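Local coordinates for uncharacterized protein (Bacteroides uniformis ATCC 8492, PDB 4Q68) that is probably a cell-wall amidase of the NlpC/P60 superfamily, cleaving the bond between N-acetylmuramic acid and L-alanine in peptidoglycan fragments, at residues P169-K172 with D173-I177; D6-S9 with N10-Y14; H156-K160 with A161-A165. One frame throughout, in Å; residues are numbered along the deposited sequence.

In the fold
Contacts 1 and 3 belong to one excursion of the chain, which leaves strand 158-159, turns through 160-163 and enters strand 176-181 by the tight turn at 172-175; both strands pair with strand 230-238. Their centres lie about 13 Å apart, and Leu163 CD1 meets Ile171 CD1 at 3.8 Å. Contact 2, on helix 2-12, sits about 13 Å from contact 1 between centres and packs on it through Met7 and Leu8, with Asp173 CG 3.7 Å from Leu8 CD2. Contacts 2 and 3 do not touch; their nearest atoms are about 14 Å apart. A bound sodium ion lies about 7 Å from the side chain of Pro159 in contact 3.

Contact 1 (P169-K172 with D173-I177); sequences PWIK and DGDII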
ATOM      1  N   PRO A 169      -2.576  -5.213 -20.390  1.00  9.52           N
ATOM      2  CA  PRO A 169      -3.029  -3.897 -20.843  0.70 10.26           C
ATOM      3  C   PRO A 169      -3.942  -3.150 -19.865  1.00  9.41           C
ATOM      4  O   PRO A 169      -4.096  -1.942 -19.993  1.00 12.11           O
ATOM      5  CB  PRO A 169      -3.752  -4.206 -22.159  0.70 12.45           C
ATOM      6  CG  PRO A 169      -4.101  -5.637 -22.083  0.70 13.65           C
ATOM      7  CD  PRO A 169      -3.004  -6.284 -21.307  0.70 11.45           C
ATOM      8  N   TRP A 170      -4.521  -3.856 -18.900  1.00  8.00           N
ATOM      9  CA  TRP A 170      -5.346  -3.220 -17.891  1.00  7.99           C
ATOM     10  C   TRP A 170      -4.568  -2.760 -16.651  1.00  7.45           C
ATOM     11  O   TRP A 170      -5.150  -2.160 -15.764  1.00  8.24           O
ATOM     12  CB  TRP A 170      -6.509  -4.134 -17.504  1.00  8.76           C
ATOM     13  CG  TRP A 170      -6.158  -5.506 -17.065  1.00  8.57           C
ATOM     14  CD1 TRP A 170      -6.181  -6.627 -17.830  1.00 11.46           C
ATOM     15  CD2 TRP A 170      -5.820  -5.934 -15.744  1.00  7.91           C
ATOM     16  NE1 TRP A 170      -5.862  -7.728 -17.081  1.00 10.31           N
ATOM     17  CE2 TRP A 170      -5.631  -7.330 -15.796  1.00  8.99           C
ATOM     18  CE3 TRP A 170      -5.662  -5.276 -14.525  1.00  7.72           C
ATOM     19  CZ2 TRP A 170      -5.308  -8.081 -14.669  1.00  9.50           C
ATOM     20  CZ3 TRP A 170      -5.339  -6.025 -13.404  1.00  8.43           C
ATOM     21  CH2 TRP A 170      -5.158  -7.413 -13.486  1.00  9.07           C
ATOM     22  N   ILE A 171      -3.267  -3.047 -16.598  1.00  6.85           N
ATOM     23  CA  ILE A 171      -2.379  -2.487 -15.587  1.00  6.76           C
ATOM     24  C   ILE A 171      -1.679  -1.318 -16.263  1.00  6.53           C
ATOM     25  O   ILE A 171      -1.054  -1.508 -17.314  1.00  7.80           O
ATOM     26  CB  ILE A 171      -1.351  -3.504 -15.067  1.00  7.20           C
ATOM     27  CG1 ILE A 171      -2.067  -4.714 -14.469  1.00  7.62           C
ATOM     28  CG2 ILE A 171      -0.413  -2.824 -14.069  1.00  7.74           C
ATOM     29  CD1 ILE A 171      -1.162  -5.877 -14.135  1.00  8.52           C
ATOM     30  N   LYS A 172      -1.788  -0.132 -15.672  1.00  6.79           N
ATOM     31  CA  LYS A 172      -1.310   1.099 -16.289  0.50  7.06           C
ATOM     32  C   LYS A 172      -0.230   1.789 -15.454  1.00  6.27           C
ATOM     33  O   LYS A 172      -0.185   1.656 -14.217  1.00  6.23           O
ATOM     34  CB  LYS A 172      -2.500   2.038 -16.476  0.50  8.33           C
ATOM     35  CG  LYS A 172      -3.565   1.417 -17.366  0.50 10.08           C
ATOM     36  CD  LYS A 172      -4.742   2.305 -17.670  0.50 12.13           C
ATOM     37  CE  LYS A 172      -5.786   1.537 -18.482  0.50 14.85           C
ATOM     38  NZ  LYS A 172      -5.147   0.763 -19.580  0.50 18.24           N
ATOM     39  N   ASP A 173       0.622   2.551 -16.131  1.00  6.55           N
ATOM     40  CA  ASP A 173       1.566   3.426 -15.451  1.00  6.36           C
ATOM     41  C   ASP A 173       0.853   4.178 -14.334  1.00  5.92           C
ATOM     42  O   ASP A 173      -0.236   4.736 -14.522  1.00  6.63           O
ATOM     43  CB  ASP A 173       2.128   4.467 -16.420  1.00  6.78           C
ATOM     44  CG  ASP A 173       3.295   3.970 -17.240  1.00  7.17           C
ATOM     45  OD1 ASP A 173       3.992   3.043 -16.798  1.00  7.81           O
ATOM     46  OD2 ASP A 173       3.521   4.534 -18.347  1.00  9.10           O
ATOM     47  N   GLY A 174       1.477   4.190 -13.163  1.00  5.60           N
ATOM     48  CA  GLY A 174       0.935   4.919 -12.014  1.00  5.52           C
ATOM     49  C   GLY A 174      -0.010   4.133 -11.136  1.00  5.09           C
ATOM     50  O   GLY A 174      -0.360   4.605 -10.061  1.00  5.88           O
ATOM     51  N   ASP A 175      -0.432   2.948 -11.574  1.00  5.19           N
ATOM     52  CA  ASP A 175      -1.260   2.127 -10.727  1.00  5.02           C
ATOM     53  C   ASP A 175      -0.503   1.752  -9.456  1.00  4.67           C
ATOM     54  O   ASP A 175       0.720   1.595  -9.436  1.00  5.49           O
ATOM     55  CB  ASP A 175      -1.710   0.851 -11.431  1.00  5.64           C
ATOM     56  CG  ASP A 175      -2.819   1.071 -12.466  1.00  5.70           C
ATOM     57  OD1 ASP A 175      -3.392   2.183 -12.516  1.00  6.12           O
ATOM     58  OD2 ASP A 175      -3.131   0.100 -13.194  1.00  6.32           O
ATOM     59  N   ILE A 176      -1.273   1.591  -8.394  1.00  4.74           N
ATOM     60  CA  ILE A 176      -0.743   1.144  -7.116  1.00  4.76           C
ATOM     61  C   ILE A 176      -0.811  -0.380  -7.072  1.00  4.62           C
ATOM     62  O   ILE A 176      -1.863  -0.982  -7.318  1.00  5.59           O
ATOM     63  CB  ILE A 176      -1.548   1.779  -5.970  1.00  5.22           C
ATOM     64  CG1 ILE A 176      -1.357   3.295  -5.973  1.00  6.23           C
ATOM     65  CG2 ILE A 176      -1.142   1.176  -4.635  1.00  5.69           C
ATOM     66  CD1 ILE A 176      -2.386   4.047  -5.170  1.00  8.12           C
ATOM     67  N   ILE A 177       0.324  -0.991  -6.751  1.00  4.86           N
ATOM     68  CA  ILE A 177       0.463  -2.430  -6.705  1.00  5.05           C
ATOM     69  C   ILE A 177       0.612  -2.844  -5.246  1.00  4.87           C
ATOM     70  O   ILE A 177       1.494  -2.351  -4.550  1.00  5.87           O
ATOM     71  CB  ILE A 177       1.707  -2.872  -7.492  1.00  5.43           C
ATOM     72  CG1 ILE A 177       1.673  -2.371  -8.950  1.00  5.90           C
ATOM     73  CG2 ILE A 177       1.883  -4.385  -7.408  1.00  5.94           C
ATOM     74  CD1 ILE A 177       0.456  -2.809  -9.754  1.00  6.72           C
TER
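Asp175 turns its carboxylate back over the turn to take the backbone N-H of Lys172. The bond from Lys172 N to Asp175 OD2 is 2.8 Å long and almost straight at 174°, yet the donor stands above the carboxylate plane. CG lies anti to the carbonyl carbon of Asp175 (chi1 -75°), which swings the acid toward the incoming chain. A second bond runs from Asp175 N to Lys172 O at 3.0 Å, so one aspartate grips both polar backbone atoms of Lys172. OD1 pairs with Arg237 in a salt bridge, which probably keeps the buried acid ionised.

The backbone bond closes a type II beta turn from Lys172 to Asp175, whose first residue the carboxylate braces, and the turn leads into strand 176-181 of the antiparallel sheet. Gly174 takes the third position, where its positive phi would jam a CB against the preceding carbonyl oxygen. On the buried side Ile171 CG2 lies 4.1 Å from Asp175 OD2 and 4.4 Å from Ile177 CD1, branched aliphatic groups suited to filling the space beside the acid.

The outer side is looser. The exposed Lys172 runs extended until a bend at chi4 (-45°) brings NZ, in one of its conformers, to Pro169 O at 2.9 Å, a lysine long enough to reach back three residues. Asp173 points away from 169-172, and its OD1 accepts the backbone N-H of Tyr196.

Contact 2 (D6-S9 with N10-Y14); sequences DMLS and NGIKY
Asn10 packs its side chain against the carbonyl of Asp6, one helical turn back, with CB and CG each 3.3 Å from Asp6 O. The backbone bonds form one group: Asn10 N to Asp6 O, Gly11 N to Met7 O and Ile12 N to Leu8 O are each 2.9 Å, while Lys13 N reaches Ser9 O at a longer 3.1 Å and a more bent 145°.

The polar side chains form a second group. Asn10 OD1 accepts Lys13 NZ, in one conformer of the lysine, at 2.8 Å, the ammonium tilted slightly from the amide's carbonyl plane, and also takes a hydrogen from a water that is bound in turn to the serine. Ser9 OG, set between its backbone N and carbonyl carbon (chi1 64°) in one of two conformers, meets the water oxygen at 2.7 Å and also bonds to Lys5 O. Asn10 ND2 turns to Thr52 of helix 41-53; an amide suits this place because it accepts at one end and donates at the other. Replacing Asn10 with alanine removes both ends of the amide, and is likely to leave Thr52 OG1 without this donor and Lys13 NZ with a weak ion pair to Glu51 in place of this acceptor.

Both segments belong to the amino-terminal helix, one flank of which meets helix 41-53.

Apolar packing makes up the last group. Leu8 and Ile12 run alongside each other from one flank of the helix, with Leu8 CD1 4.2 Å from Ile12 CG1. Leu8 also touches Phe195 of strand 188-197, while Met7, present as selenomethionine, reaches Ile193 with its long flexible chain.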
ATOM      1  N   ASP A   6       0.770  11.269 -13.815  1.00  8.89           N
ATOM      2  CA  ASP A   6       1.137  12.103 -12.689  1.00  8.73           C
ATOM      3  C   ASP A   6       1.506  11.269 -11.452  1.00  7.49           C
ATOM      4  O   ASP A   6       2.448  11.588 -10.743  1.00  7.97           O
ATOM      5  CB  ASP A   6       0.015  13.087 -12.351  1.00  9.65           C
ATOM      6  CG  ASP A   6      -0.216  14.137 -13.433  1.00 11.78           C
ATOM      7  OD1 ASP A   6       0.617  14.294 -14.348  1.00 14.51           O
ATOM      8  OD2 ASP A   6      -1.276  14.790 -13.358  1.00 15.75           O
HETATM    9  N   MSE A   7       0.772  10.192 -11.182  1.00  7.30           N
HETATM   10  CA  MSE A   7       1.176   9.250 -10.125  1.00  6.68           C
HETATM   11  C   MSE A   7       2.590   8.744 -10.386  1.00  6.55           C
HETATM   12  O   MSE A   7       3.426   8.709  -9.478  1.00  7.01           O
HETATM   13  CB  MSE A   7       0.225   8.044 -10.100  1.00  7.01           C
HETATM   14  CG  MSE A   7      -1.075   8.243  -9.382  1.00  7.06           C
HETATM   15 SE   MSE A   7      -0.881   8.324  -7.448  0.75  7.94          SE
HETATM   16  CE  MSE A   7      -0.019   6.623  -7.132  1.00 12.06           C
ATOM     17  N   LEU A   8       2.858   8.321 -11.615  1.00  6.63           N
ATOM     18  CA  LEU A   8       4.179   7.799 -11.952  1.00  6.84           C
ATOM     19  C   LEU A   8       5.265   8.867 -11.804  1.00  7.03           C
ATOM     20  O   LEU A   8       6.303   8.615 -11.200  1.00  7.30           O
ATOM     21  CB  LEU A   8       4.170   7.228 -13.367  1.00  7.31           C
ATOM     22  CG  LEU A   8       5.530   6.756 -13.892  1.00  7.95           C
ATOM     23  CD1 LEU A   8       6.135   5.666 -13.000  1.00  8.15           C
ATOM     24  CD2 LEU A   8       5.407   6.270 -15.320  1.00  8.79           C
ATOM     25  N   SER A   9       5.039  10.059 -12.347  1.00  7.64           N
ATOM     26  CA  SER A   9       6.071  11.070 -12.271  0.70  7.94           C
ATOM     27  C   SER A   9       6.295  11.497 -10.819  1.00  7.42           C
ATOM     28  O   SER A   9       7.436  11.729 -10.427  1.00  8.01           O
ATOM     29  CB  SER A   9       5.768  12.232 -13.209  0.70  9.04           C
ATOM     30  OG  SER A   9       4.597  12.892 -12.844  0.70 10.89           O
ATOM     31  N   ASN A  10       5.241  11.560 -10.010  1.00  7.24           N
ATOM     32  CA  ASN A  10       5.440  11.888  -8.606  1.00  7.03           C
ATOM     33  C   ASN A  10       6.179  10.768  -7.862  1.00  7.09           C
ATOM     34  O   ASN A  10       6.988  11.054  -6.979  1.00  8.58           O
ATOM     35  CB  ASN A  10       4.121  12.244  -7.924  1.00  7.19           C
ATOM     36  CG  ASN A  10       3.599  13.586  -8.364  1.00  8.09           C
ATOM     37  OD1 ASN A  10       4.378  14.450  -8.804  1.00 10.49           O
ATOM     38  ND2 ASN A  10       2.290  13.786  -8.254  1.00  8.50           N
ATOM     39  N   GLY A  11       5.950   9.513  -8.236  1.00  6.71           N
ATOM     40  CA  GLY A  11       6.737   8.427  -7.683  1.00  6.97           C
ATOM     41  C   GLY A  11       8.208   8.510  -8.079  1.00  6.92           C
ATOM     42  O   GLY A  11       9.089   8.305  -7.245  1.00  7.04           O
ATOM     43  N   ILE A  12       8.480   8.835  -9.341  1.00  7.24           N
ATOM     44  CA  ILE A  12       9.848   8.976  -9.848  0.50  7.87           C
ATOM     45  C   ILE A  12      10.609  10.057  -9.087  1.00  7.46           C
ATOM     46  O   ILE A  12      11.821   9.955  -8.898  1.00  7.95           O
ATOM     47  CB  ILE A  12       9.838   9.268 -11.371  0.50  8.99           C
ATOM     48  CG1 ILE A  12       9.470   8.001 -12.155  0.50 10.05           C
ATOM     49  CG2 ILE A  12      11.179   9.847 -11.857  0.50  8.52           C
ATOM     50  CD1 ILE A  12      10.384   6.812 -11.909  0.50 10.68           C
ATOM     51  N   LYS A  13       9.909  11.097  -8.628  1.00  7.61           N
ATOM     52  CA  LYS A  13      10.521  12.152  -7.798  0.50  8.19           C
ATOM     53  C   LYS A  13      11.139  11.646  -6.515  1.00  8.12           C
ATOM     54  O   LYS A  13      12.001  12.312  -5.938  1.00 10.33           O
ATOM     55  CB  LYS A  13       9.514  13.232  -7.402  0.50  9.46           C
ATOM     56  CG  LYS A  13       9.048  14.093  -8.546  0.50 11.04           C
ATOM     57  CD  LYS A  13       8.144  15.220  -8.084  0.50 14.03           C
ATOM     58  CE  LYS A  13       7.323  15.779  -9.224  0.50 16.70           C
ATOM     59  NZ  LYS A  13       6.166  16.580  -8.737  0.50 17.98           N
ATOM     60  N   TYR A  14      10.686  10.480  -6.040  1.00  7.80           N
ATOM     61  CA  TYR A  14      11.230   9.870  -4.820  1.00  7.44           C
ATOM     62  C   TYR A  14      12.425   8.951  -5.059  1.00  7.24           C
ATOM     63  O   TYR A  14      12.966   8.410  -4.102  1.00  7.89           O
ATOM     64  CB  TYR A  14      10.137   9.092  -4.071  1.00  7.40           C
ATOM     65  CG  TYR A  14       9.236   9.984  -3.261  1.00  7.30           C
ATOM     66  CD1 TYR A  14       8.181  10.658  -3.854  1.00  7.96           C
ATOM     67  CD2 TYR A  14       9.445  10.181  -1.899  1.00  7.88           C
ATOM     68  CE1 TYR A  14       7.366  11.505  -3.112  1.00  8.12           C
ATOM     69  CE2 TYR A  14       8.625  11.008  -1.154  1.00  8.09           C
ATOM     70  CZ  TYR A  14       7.596  11.676  -1.760  1.00  7.69           C
ATOM     71  OH  TYR A  14       6.813  12.520  -1.007  1.00  8.83           O
TER
HETATM   72  O   HOH W   1       4.856  15.103 -11.366  1.00 22.39           O

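Contact 3 (H156-K160 with A161-A165); sequences HYLPK and AKLPA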
ATOM      1  N   HIS A 156     -10.509  -9.787  -5.222  1.00  6.51           N
ATOM      2  CA  HIS A 156      -9.885 -10.247  -6.443  1.00  6.48           C
ATOM      3  C   HIS A 156      -8.405  -9.956  -6.429  1.00  6.12           C
ATOM      4  O   HIS A 156      -7.965  -8.938  -5.896  1.00  6.80           O
ATOM      5  CB  HIS A 156     -10.530  -9.578  -7.637  1.00  7.99           C
ATOM      6  CG  HIS A 156     -11.952  -9.977  -7.843  1.00  9.19           C
ATOM      7  ND1 HIS A 156     -12.369 -10.616  -8.983  1.00 11.26           N
ATOM      8  CD2 HIS A 156     -13.055  -9.829  -7.073  1.00 10.17           C
ATOM      9  CE1 HIS A 156     -13.665 -10.861  -8.902  1.00 12.66           C
ATOM     10  NE2 HIS A 156     -14.105 -10.402  -7.748  1.00 12.11           N
ATOM     11  N   TYR A 157      -7.626 -10.842  -7.029  1.00  6.13           N
ATOM     12  CA  TYR A 157      -6.189 -10.622  -7.142  1.00  5.98           C
ATOM     13  C   TYR A 157      -5.712 -11.310  -8.403  1.00  5.89           C
ATOM     14  O   TYR A 157      -6.423 -12.139  -8.978  1.00  6.74           O
ATOM     15  CB  TYR A 157      -5.426 -11.138  -5.899  1.00  6.30           C
ATOM     16  CG  TYR A 157      -5.240 -12.643  -5.848  1.00  6.44           C
ATOM     17  CD1 TYR A 157      -6.325 -13.498  -5.747  1.00  7.61           C
ATOM     18  CD2 TYR A 157      -3.988 -13.203  -5.943  1.00  7.61           C
ATOM     19  CE1 TYR A 157      -6.161 -14.871  -5.756  1.00  8.39           C
ATOM     20  CE2 TYR A 157      -3.820 -14.582  -5.941  1.00  8.69           C
ATOM     21  CZ  TYR A 157      -4.912 -15.409  -5.849  1.00  8.66           C
ATOM     22  OH  TYR A 157      -4.766 -16.780  -5.868  1.00 10.55           O
ATOM     23  N   LEU A 158      -4.501 -10.970  -8.830  1.00  5.71           N
ATOM     24  CA  LEU A 158      -3.875 -11.593  -9.981  1.00  6.19           C
ATOM     25  C   LEU A 158      -2.787 -12.528  -9.460  1.00  6.13           C
ATOM     26  O   LEU A 158      -1.791 -12.059  -8.901  1.00  6.30           O
ATOM     27  CB  LEU A 158      -3.247 -10.521 -10.877  1.00  6.58           C
ATOM     28  CG  LEU A 158      -2.624 -11.057 -12.167  1.00  7.71           C
ATOM     29  CD1 LEU A 158      -3.676 -11.597 -13.134  1.00  8.61           C
ATOM     30  CD2 LEU A 158      -1.804  -9.970 -12.832  1.00  8.44           C
ATOM     31  N   PRO A 159      -2.962 -13.856  -9.610  1.00  6.75           N
ATOM     32  CA  PRO A 159      -1.896 -14.774  -9.194  1.00  6.94           C
ATOM     33  C   PRO A 159      -0.613 -14.493  -9.957  1.00  6.73           C
ATOM     34  O   PRO A 159      -0.648 -14.159 -11.141  1.00  7.47           O
ATOM     35  CB  PRO A 159      -2.460 -16.153  -9.548  1.00  7.59           C
ATOM     36  CG  PRO A 159      -3.947 -15.946  -9.578  1.00  8.41           C
ATOM     37  CD  PRO A 159      -4.137 -14.571 -10.137  1.00  7.67           C
ATOM     38  N   LYS A 160       0.520 -14.676  -9.298  1.00  7.14           N
ATOM     39  CA  LYS A 160       1.772 -14.257  -9.903  0.80  7.90           C
ATOM     40  C   LYS A 160       2.104 -14.958 -11.214  1.00  7.79           C
ATOM     41  O   LYS A 160       2.703 -14.326 -12.087  1.00  8.65           O
ATOM     42  CB  LYS A 160       2.927 -14.335  -8.914  0.80  9.67           C
ATOM     43  CG  LYS A 160       3.311 -15.695  -8.444  0.80 10.40           C
ATOM     44  CD  LYS A 160       4.473 -15.500  -7.507  0.80 10.58           C
ATOM     45  CE  LYS A 160       4.931 -16.767  -6.888  0.80 11.64           C
ATOM     46  NZ  LYS A 160       5.925 -16.501  -5.816  0.80  9.02           N
ATOM     47  N   ALA A 161       1.696 -16.206 -11.399  1.00  8.41           N
ATOM     48  CA  ALA A 161       1.968 -16.892 -12.666  1.00  9.56           C
ATOM     49  C   ALA A 161       1.233 -16.273 -13.849  1.00  9.26           C
ATOM     50  O   ALA A 161       1.623 -16.510 -14.985  1.00 11.56           O
ATOM     51  CB  ALA A 161       1.657 -18.367 -12.562  1.00 11.54           C
ATOM     52  N   LYS A 162       0.202 -15.474 -13.572  1.00  8.17           N
ATOM     53  CA  LYS A 162      -0.604 -14.847 -14.607  1.00  8.67           C
ATOM     54  C   LYS A 162      -0.153 -13.426 -14.919  1.00  8.57           C
ATOM     55  O   LYS A 162      -0.797 -12.748 -15.719  1.00 10.12           O
ATOM     56  CB  LYS A 162      -2.079 -14.894 -14.217  1.00  9.47           C
ATOM     57  CG  LYS A 162      -2.585 -16.317 -14.060  1.00 10.69           C
ATOM     58  CD  LYS A 162      -4.078 -16.382 -13.844  1.00 12.66           C
ATOM     59  CE  LYS A 162      -4.546 -17.808 -13.610  1.00 15.53           C
ATOM     60  NZ  LYS A 162      -6.022 -17.891 -13.554  1.00 16.72           N
ATOM     61  N   LEU A 163       0.962 -12.982 -14.323  1.00  7.70           N
ATOM     62  CA  LEU A 163       1.530 -11.671 -14.636  1.00  7.71           C
ATOM     63  C   LEU A 163       2.732 -11.807 -15.563  1.00  7.80           C
ATOM     64  O   LEU A 163       3.772 -12.295 -15.133  1.00  8.72           O
ATOM     65  CB  LEU A 163       1.974 -10.938 -13.371  1.00  7.97           C
ATOM     66  CG  LEU A 163       2.518  -9.532 -13.681  1.00  8.01           C
ATOM     67  CD1 LEU A 163       1.438  -8.594 -14.219  1.00  8.45           C
ATOM     68  CD2 LEU A 163       3.140  -8.923 -12.453  1.00  8.63           C
ATOM     69  N   PRO A 164       2.611 -11.365 -16.825  1.00  7.98           N
ATOM     70  CA  PRO A 164       3.773 -11.400 -17.699  1.00  8.48           C
ATOM     71  C   PRO A 164       4.814 -10.336 -17.355  1.00  7.98           C
ATOM     72  O   PRO A 164       4.512  -9.320 -16.728  1.00  8.54           O
ATOM     73  CB  PRO A 164       3.172 -11.095 -19.078  1.00  9.41           C
ATOM     74  CG  PRO A 164       1.711 -11.393 -18.947  1.00  9.40           C
ATOM     75  CD  PRO A 164       1.398 -10.979 -17.561  1.00  8.86           C
ATOM     76  N   ALA A 165       6.027 -10.547 -17.835  1.00  8.37           N
ATOM     77  CA  ALA A 165       7.069  -9.535 -17.719  1.00  8.36           C
ATOM     78  C   ALA A 165       6.653  -8.200 -18.328  1.00  8.21           C
ATOM     79  O   ALA A 165       6.971  -7.149 -17.777  1.00  9.34           O
ATOM     80  CB  ALA A 165       8.355 -10.035 -18.362  1.00  9.04           C
TER
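Leu158 spreads its two methyl groups over the turn that follows it, CD1 meeting Lys162 and CD2 meeting Leu163. Its CG lies opposite the backbone nitrogen (chi1 -177°), which brings the branch to Lys162 CB and Leu163 CD1. CD2 packs on Leu163 CD1 at 3.8 Å, the two leucines crossing at about a right angle, so that each places one methyl against the other. Leucine suits both sites: Leu158 also touches Leu168, and Leu163 packs on Leu220 and Leu224 of helix 220-225.

Lys162 can be followed outward from its root. CB lies 3.5 Å from Pro159 O and 3.8 Å from Leu158 CD1, touching a carbonyl oxygen and a methyl on neighbouring sides. CG, still near that oxygen, continues the extended chain, and CD crosses obliquely at 4.1 Å from Pro159 CD, alkyl chain against proline ring. From CE the chain carries NZ to Asp114, where it forms a salt bridge. A lysine thus serves twice, with an apolar shaft on the proline and a charge at its end.

Lys160 heads away from the turn, its ammonium held, in one of its conformers, by the carbonyl oxygens of Leu224 and Trp230. The backbone is closed by two bonds, Lys162 N to Pro159 O at 2.9 Å and Leu163 N to Lys160 O at 3.1 Å; in both the donor stands above the carbonyl plane, and the second is strongly bent at the oxygen, with a C=O...N angle of 117°. Such successive i to i+3 bonds are the mark of a short 3-10 turn, which here ends strand 158-159 at the rim of the antiparallel sheet.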